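Side-chain contacts in monosaccharide ABC transporter substrate-binding protein, CUT2 family (Acidothermus cellulolyticus, PDB 4RU1), which probably captures sugars and related polyols for an ABC importer, and here holds myo-inositol in the cleft between its two lobes: residues 27-30 against 35-38; 55-60 against 66-71; 121-126 against 257-262. All coordinates share one frame; numbering follows the deposited sequence.

Interaction 1: 27-30 against 35-38; sequences THQQ and FWDI. With INS (1,2,3,4,5,6-hexahydroxy-cyclohexane), chain M.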
# COMPACT_ATOMS: atom_id res chain seq x y z
N THR A 27 -2.96 -11.55 -1.84
CA THR A 27 -2.64 -10.20 -2.25
C THR A 27 -2.31 -10.12 -3.76
O THR A 27 -2.36 -11.06 -4.53
CB THR A 27 -1.47 -9.67 -1.44
OG1 THR A 27 -0.28 -10.11 -2.08
CG2 THR A 27 -1.52 -10.09 -0.01
N HIS A 28 -2.10 -8.88 -4.18
CA HIS A 28 -1.72 -8.51 -5.55
C HIS A 28 -0.24 -8.21 -5.73
O HIS A 28 0.11 -7.66 -6.75
CB HIS A 28 -2.55 -7.30 -5.95
CG HIS A 28 -2.32 -6.09 -5.08
ND1 HIS A 28 -3.06 -5.87 -3.93
CD2 HIS A 28 -1.48 -5.04 -5.18
CE1 HIS A 28 -2.69 -4.75 -3.37
NE2 HIS A 28 -1.72 -4.23 -4.10
N GLN A 29 0.59 -8.59 -4.73
CA GLN A 29 2.03 -8.36 -4.68
C GLN A 29 2.66 -8.73 -6.04
O GLN A 29 2.46 -9.87 -6.54
CB GLN A 29 2.65 -9.15 -3.57
CG GLN A 29 4.14 -9.21 -3.65
CD GLN A 29 4.79 -9.97 -2.56
OE1 GLN A 29 4.16 -10.74 -1.85
NE2 GLN A 29 6.07 -9.72 -2.37
N GLN A 30 3.35 -7.77 -6.63
CA GLN A 30 4.26 -8.08 -7.74
C GLN A 30 5.47 -8.76 -7.15
O GLN A 30 6.06 -8.28 -6.17
CB GLN A 30 4.70 -6.80 -8.40
CG GLN A 30 5.72 -6.96 -9.49
CD GLN A 30 5.09 -7.47 -10.79
OE1 GLN A 30 4.00 -7.05 -11.18
NE2 GLN A 30 5.77 -8.38 -11.44
N PHE A 35 7.63 -4.05 -0.22
CA PHE A 35 6.60 -3.53 0.67
C PHE A 35 5.87 -4.64 1.35
O PHE A 35 5.58 -4.57 2.52
CB PHE A 35 5.57 -2.72 -0.11
CG PHE A 35 4.34 -2.36 0.67
CD1 PHE A 35 4.33 -1.29 1.50
CD2 PHE A 35 3.15 -3.06 0.45
CE1 PHE A 35 3.15 -0.94 2.17
CE2 PHE A 35 2.01 -2.73 1.11
CZ PHE A 35 2.03 -1.68 2.00
N TRP A 36 5.66 -5.73 0.64
CA TRP A 36 4.77 -6.84 1.04
C TRP A 36 5.52 -7.67 2.12
O TRP A 36 4.91 -8.43 2.87
CB TRP A 36 4.31 -7.65 -0.17
CG TRP A 36 3.38 -6.86 -0.96
CD1 TRP A 36 3.69 -6.02 -2.04
CD2 TRP A 36 2.02 -6.60 -0.64
NE1 TRP A 36 2.54 -5.30 -2.43
CE2 TRP A 36 1.53 -5.64 -1.56
CE3 TRP A 36 1.13 -7.10 0.35
CZ2 TRP A 36 0.20 -5.21 -1.51
CZ3 TRP A 36 -0.16 -6.64 0.37
CH2 TRP A 36 -0.61 -5.70 -0.51
N ASP A 37 6.87 -7.60 2.15
CA ASP A 37 7.61 -8.26 3.26
C ASP A 37 7.23 -7.62 4.61
O ASP A 37 7.16 -8.35 5.60
CB ASP A 37 9.13 -8.21 3.01
CG ASP A 37 9.55 -8.91 1.65
OD1 ASP A 37 8.91 -9.90 1.24
OD2 ASP A 37 10.52 -8.42 1.03
N ILE A 38 6.93 -6.32 4.65
CA ILE A 38 6.55 -5.74 5.92
C ILE A 38 5.14 -6.18 6.29
O ILE A 38 4.86 -6.48 7.45
CB ILE A 38 6.62 -4.19 5.86
CG1 ILE A 38 7.94 -3.67 5.24
CG2 ILE A 38 6.43 -3.65 7.26
CD1 ILE A 38 7.83 -2.25 4.65
C1 INS M . 1.94 0.44 -1.52
C2 INS M . 2.94 0.21 -2.65
C3 INS M . 2.81 -1.24 -3.14
C4 INS M . 1.39 -1.63 -3.47
C5 INS M . 0.47 -1.43 -2.30
C6 INS M . 0.51 -0.04 -1.75
O1 INS M . 1.96 1.80 -1.05
O2 INS M . 2.51 1.06 -3.73
O3 INS M . 3.63 -1.32 -4.32
O4 INS M . 1.33 -3.01 -3.92
O5 INS M . -0.92 -1.69 -2.64
O6 INS M . -0.30 0.08 -0.54
O HOH W 1 3.06 -5.08 -5.77
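T27 and Q29 of the loop 27-30 rest their aliphatic parts on one face of the W36 indole. T27 CB lies over the six-membered ring in a CH-pi contact and its CG2 comes to 3.7 Å from W36 CZ3, while Q29 CB makes a second CH-pi contact over the five-membered ring, 3.7 Å from its centroid and 17° off the normal. The Q29 chain has CG anti to the backbone N (chi1 167°) and stays extended, which carries its amide past the indole until Q29 CD is 3.4 Å from W36 CB. F35 CD2 covers the opposite indole face. At the far end of the indole, W36 turns its edge to the face of H28, a T-shaped pair with planes 81° apart and W36 CZ2 3.4 Å from H28 NE2.

Second-shell bonds fix the loop. T27 OG1 accepts from Q29 N in an ST turn, and both T27 OG1 and Q29 OE1 bond to Y56 OH; H28 ND1 is bonded to T83 OG1. The bound inositol meets the outer edges of these rings. H28 NE2 donates in its ring plane to INS O5 at 3.0 Å, and W36 NE1, also in plane, donates to INS O4 at 3.0 Å. O4 has further hydrogen bonds, to H28 NE2 at 3.3 Å and, in a bond 3.3 Å long, to a water that takes the N-H of Q30. F35 lays a ring face over INS C1, and N108, Q151 and D231 are among the residues that bond to the inositol. Apolar carbon thus holds the indole from both faces; F35 supplies the ring face and H28 and W36 the in-plane N-H groups, a pairing of aromatic face and polar edge well known from sugar-binding sites.

Interaction 2: 55-60 against 66-71; sequences KYSNDP and AVLIQD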
# COMPACT_ATOMS: atom_id res chain seq x y z
N LYS A 55 -1.42 -19.03 5.32
CA LYS A 55 -1.13 -19.39 3.95
C LYS A 55 -1.14 -18.10 3.14
O LYS A 55 -2.16 -17.46 2.96
CB LYS A 55 -2.17 -20.38 3.43
CG LYS A 55 -2.15 -21.73 4.13
CD LYS A 55 -3.37 -22.58 3.82
CE LYS A 55 -3.12 -23.55 2.67
NZ LYS A 55 -4.37 -24.17 2.13
N TYR A 56 0.03 -17.73 2.64
CA TYR A 56 0.19 -16.50 1.86
C TYR A 56 0.28 -16.79 0.40
O TYR A 56 1.10 -17.65 0.01
CB TYR A 56 1.40 -15.70 2.31
CG TYR A 56 1.57 -14.33 1.61
CD1 TYR A 56 2.18 -14.28 0.40
CD2 TYR A 56 1.06 -13.18 2.11
CE1 TYR A 56 2.36 -13.09 -0.31
CE2 TYR A 56 1.24 -11.95 1.45
CZ TYR A 56 1.83 -11.90 0.21
OH TYR A 56 2.01 -10.67 -0.43
N SER A 57 -0.55 -16.11 -0.43
CA SER A 57 -0.50 -16.26 -1.87
C SER A 57 -0.73 -14.92 -2.54
O SER A 57 -1.28 -13.95 -1.98
CB SER A 57 -1.50 -17.25 -2.37
OG SER A 57 -2.83 -16.97 -2.05
N ASN A 58 -0.22 -14.82 -3.75
CA ASN A 58 -0.28 -13.56 -4.46
C ASN A 58 -0.16 -13.67 -5.96
O ASN A 58 0.50 -14.58 -6.50
CB ASN A 58 0.83 -12.59 -4.00
CG ASN A 58 2.25 -13.10 -4.32
OD1 ASN A 58 2.65 -14.12 -3.74
ND2 ASN A 58 2.96 -12.47 -5.26
N ASP A 59 -0.78 -12.70 -6.62
CA ASP A 59 -0.57 -12.55 -8.06
C ASP A 59 -0.95 -11.16 -8.50
O ASP A 59 -2.05 -10.70 -8.22
CB ASP A 59 -1.40 -13.61 -8.80
CG ASP A 59 -0.79 -13.94 -10.19
OD1 ASP A 59 -0.74 -13.03 -11.05
OD2 ASP A 59 -0.44 -15.07 -10.42
N PRO A 60 -0.05 -10.52 -9.29
CA PRO A 60 -0.42 -9.16 -9.74
C PRO A 60 -1.46 -9.13 -10.89
O PRO A 60 -1.84 -8.03 -11.35
CB PRO A 60 0.95 -8.61 -10.19
CG PRO A 60 1.67 -9.82 -10.69
CD PRO A 60 1.31 -10.89 -9.67
N ALA A 66 -8.22 -13.65 -8.22
CA ALA A 66 -9.55 -14.21 -8.04
C ALA A 66 -9.44 -15.71 -7.84
O ALA A 66 -10.16 -16.27 -7.03
CB ALA A 66 -10.40 -13.89 -9.25
N VAL A 67 -8.69 -16.38 -8.70
CA VAL A 67 -8.55 -17.82 -8.63
C VAL A 67 -7.95 -18.22 -7.29
O VAL A 67 -8.33 -19.20 -6.71
CB VAL A 67 -7.71 -18.30 -9.81
CG1 VAL A 67 -7.40 -19.78 -9.74
CG2 VAL A 67 -8.46 -18.04 -11.12
N LEU A 68 -6.97 -17.47 -6.79
CA LEU A 68 -6.41 -17.73 -5.44
C LEU A 68 -7.52 -17.66 -4.36
O LEU A 68 -7.40 -18.40 -3.42
CB LEU A 68 -5.25 -16.76 -5.13
CG LEU A 68 -3.99 -16.80 -6.00
CD1 LEU A 68 -3.12 -15.69 -5.53
CD2 LEU A 68 -3.28 -18.15 -5.96
N ILE A 69 -8.50 -16.77 -4.46
CA ILE A 69 -9.61 -16.69 -3.48
C ILE A 69 -10.39 -17.98 -3.54
O ILE A 69 -10.67 -18.56 -2.49
CB ILE A 69 -10.54 -15.48 -3.70
CG1 ILE A 69 -9.75 -14.20 -3.52
CG2 ILE A 69 -11.67 -15.50 -2.70
CD1 ILE A 69 -10.38 -12.95 -4.08
N GLN A 70 -10.75 -18.41 -4.76
CA GLN A 70 -11.43 -19.71 -4.99
C GLN A 70 -10.69 -20.92 -4.40
O GLN A 70 -11.30 -21.79 -3.76
CB GLN A 70 -11.78 -19.85 -6.47
CG GLN A 70 -12.75 -18.74 -6.93
CD GLN A 70 -13.07 -18.69 -8.43
OE1 GLN A 70 -12.19 -18.69 -9.29
NE2 GLN A 70 -14.36 -18.58 -8.75
N ASP A 71 -9.35 -20.95 -4.57
CA ASP A 71 -8.46 -22.02 -4.01
C ASP A 71 -8.68 -22.08 -2.54
O ASP A 71 -8.92 -23.12 -2.01
CB ASP A 71 -6.96 -21.86 -4.25
CG ASP A 71 -6.56 -21.88 -5.76
OD1 ASP A 71 -7.35 -22.37 -6.63
OD2 ASP A 71 -5.39 -21.43 -6.00
O HOH W 2 -4.91 -18.97 -2.40
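The end of strand 52-58 runs beside helix 62-74, with CA of S57 and CA of L68 the nearest pair of backbones at 7.1 Å and no direct hydrogen bond between the two segments. L68 carries the contact almost alone. With its CG anti to the carbonyl carbon (chi1 -62°) and the chain extended beyond, the side chain reaches from the helix to the strand and presses CD1 on the main chain there: L68 CD1 is 3.5 Å from N58 N and 3.6 Å from N58 C. The same methyl comes to 3.7 Å from S57 OG and, more loosely, to 4.2 Å from D59 CB, so it lies along three successive residues. The other methyl, L68 CD2, leans on S57 CB at 4.1 Å.

The polar link between the elements passes through a water. It is bonded to S57 OG at 2.9 Å and donates to L68 O at 2.8 Å, bridging a strand hydroxyl and a helix carbonyl beside the leucine. N58 CB points away from the helix, and its ND2 bonds to Q29 O, whereas D59 OD1 takes the backbone N of D61, just ahead of the helix. On the helix, I69 points away from the strand and packs on A93 and I94 of helix 87-99. Cutting L68 back to an alanine removes both methyls and is likely to open a gap beside N58 N and S57, leaving the water bridge as the main tie between the segments. This is the first half of a beta-alpha-beta crossover at the edge of the parallel sheet, where strand 52-58 is outermost; one leucine side chain and one shared water, at a partly solvent-accessible seam, join its helix to the strand.

Interaction 3: 121-126 against 257-262; sequences MYFGQD and GYEAVD
E259 O, on the helix side of the contact with F123, accepts a hydrogen bond from S263 OG, one turn further along helix 253-270. The same carbonyl oxygen has F123 CE1 4.0 Å away. The main touch is aliphatic: E259 CB lies over one face of the F123 ring, 3.7 Å from its centroid and 20° off the normal, a CH-pi contact whose shortest approach is 3.5 Å from E259 CB to F123 CD2. E259 CG follows at 4.1 Å from the same ring atom. Beyond it the chain bends (chi2 -58°), and the carboxylate plane ends up tilted 34° from that of the ring. A260 adds a looser contact, its backbone N being 4.4 Å from F123 CD1.

The backbone of F123 is held in the parallel sheet by hydrogen bonds to A106 and N108, and its ring also touches V105 and S263. A260 packs on F107 of the neighbouring strand 104-107. Helix 253-270 is thereby laid against the sheet that contains strand 121-124. The glutamate contributes its methylene carbon to this buried interface, and this face of the ring meets C-H groups rather than the carboxylate.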
# COMPACT_ATOMS: atom_id res chain seq x y z
N MET A 121 -14.66 -6.37 7.55
CA MET A 121 -13.83 -5.29 8.08
C MET A 121 -12.81 -4.86 7.00
O MET A 121 -12.58 -5.60 6.02
CB MET A 121 -13.06 -5.78 9.24
CG MET A 121 -13.76 -6.16 10.53
SD MET A 121 -12.81 -6.83 11.89
CE MET A 121 -13.22 -8.62 11.79
N TYR A 122 -12.15 -3.74 7.20
CA TYR A 122 -11.11 -3.31 6.30
C TYR A 122 -10.04 -2.61 7.08
O TYR A 122 -10.38 -1.81 7.98
CB TYR A 122 -11.60 -2.28 5.29
CG TYR A 122 -10.58 -1.86 4.22
CD1 TYR A 122 -10.41 -2.51 3.02
CD2 TYR A 122 -9.78 -0.74 4.44
CE1 TYR A 122 -9.43 -2.12 2.09
CE2 TYR A 122 -8.77 -0.33 3.51
CZ TYR A 122 -8.65 -1.03 2.32
OH TYR A 122 -7.77 -0.64 1.34
N PHE A 123 -8.77 -2.86 6.79
CA PHE A 123 -7.58 -2.19 7.42
C PHE A 123 -6.69 -1.57 6.35
O PHE A 123 -6.19 -2.28 5.45
CB PHE A 123 -6.76 -3.23 8.25
CG PHE A 123 -7.56 -3.84 9.36
CD1 PHE A 123 -8.36 -4.91 9.09
CD2 PHE A 123 -7.68 -3.21 10.60
CE1 PHE A 123 -9.19 -5.44 10.09
CE2 PHE A 123 -8.49 -3.73 11.60
CZ PHE A 123 -9.24 -4.84 11.31
N GLY A 124 -6.52 -0.25 6.45
CA GLY A 124 -5.58 0.48 5.63
C GLY A 124 -5.77 1.92 5.74
O GLY A 124 -6.49 2.42 6.62
N GLN A 125 -5.22 2.65 4.77
CA GLN A 125 -5.39 4.09 4.79
C GLN A 125 -6.27 4.54 3.65
O GLN A 125 -6.36 3.87 2.58
CB GLN A 125 -4.03 4.80 4.87
CG GLN A 125 -3.49 5.51 3.67
CD GLN A 125 -2.02 5.80 3.72
OE1 GLN A 125 -1.47 5.98 4.80
NE2 GLN A 125 -1.39 5.85 2.58
N ASP A 126 -6.95 5.66 3.86
CA ASP A 126 -7.85 6.17 2.89
C ASP A 126 -6.97 6.91 1.92
O ASP A 126 -6.35 7.92 2.27
CB ASP A 126 -8.87 7.12 3.57
CG ASP A 126 -9.89 7.70 2.56
OD1 ASP A 126 -9.53 7.99 1.40
OD2 ASP A 126 -11.05 7.95 2.93
N GLY A 257 -1.15 -5.96 7.96
CA GLY A 257 -1.02 -7.43 7.96
C GLY A 257 -1.32 -8.05 9.29
O GLY A 257 -2.01 -9.07 9.36
N TYR A 258 -0.87 -7.42 10.37
CA TYR A 258 -1.18 -7.88 11.70
C TYR A 258 -2.66 -7.92 12.00
O TYR A 258 -3.22 -8.92 12.52
CB TYR A 258 -0.41 -7.04 12.77
CG TYR A 258 -0.69 -7.45 14.20
CD1 TYR A 258 -1.80 -6.95 14.87
CD2 TYR A 258 0.19 -8.29 14.90
CE1 TYR A 258 -2.07 -7.30 16.20
CE2 TYR A 258 -0.06 -8.63 16.23
CZ TYR A 258 -1.18 -8.15 16.87
OH TYR A 258 -1.36 -8.46 18.21
N GLU A 259 -3.32 -6.82 11.73
CA GLU A 259 -4.73 -6.77 12.04
C GLU A 259 -5.61 -7.64 11.15
O GLU A 259 -6.68 -8.14 11.58
CB GLU A 259 -5.26 -5.35 11.99
CG GLU A 259 -4.67 -4.38 13.06
CD GLU A 259 -4.89 -4.86 14.53
OE1 GLU A 259 -5.92 -5.53 14.73
OE2 GLU A 259 -4.10 -4.50 15.41
N ALA A 260 -5.19 -7.80 9.89
CA ALA A 260 -5.92 -8.69 9.00
C ALA A 260 -6.05 -10.05 9.66
O ALA A 260 -7.11 -10.63 9.69
CB ALA A 260 -5.22 -8.85 7.65
N VAL A 261 -4.98 -10.52 10.27
CA VAL A 261 -4.96 -11.81 10.91
C VAL A 261 -5.69 -11.75 12.28
O VAL A 261 -6.56 -12.59 12.56
CB VAL A 261 -3.57 -12.41 11.04
CG1 VAL A 261 -3.60 -13.66 11.90
CG2 VAL A 261 -3.02 -12.66 9.67
N ASP A 262 -5.28 -10.83 13.15
CA ASP A 262 -5.80 -10.79 14.52
C ASP A 262 -7.28 -10.47 14.60
O ASP A 262 -7.97 -10.97 15.52
CB ASP A 262 -4.95 -9.81 15.35
CG ASP A 262 -5.06 -10.06 16.83
OD1 ASP A 262 -4.68 -11.17 17.27
OD2 ASP A 262 -5.44 -9.15 17.61

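From the N terminus, strand 21-27 runs into the loop of interaction 1, which closes a short turn onto the start of helix 35-49 at the inositol site. Strand 52-58 follows, and interaction 2 is equally local, joining the strand to the helix that follows it. The two contacts are in series, yet they touch through Y56, so the sheet edge braces the ligand loop. Interaction 3 comes later and nests with neither. It spans 131 residues, a length that includes most of the second lobe, and brings helix 253-270 back to strand 121-124. Interactions 2 and 3 thus attach helices to different strands of the same parallel sheet.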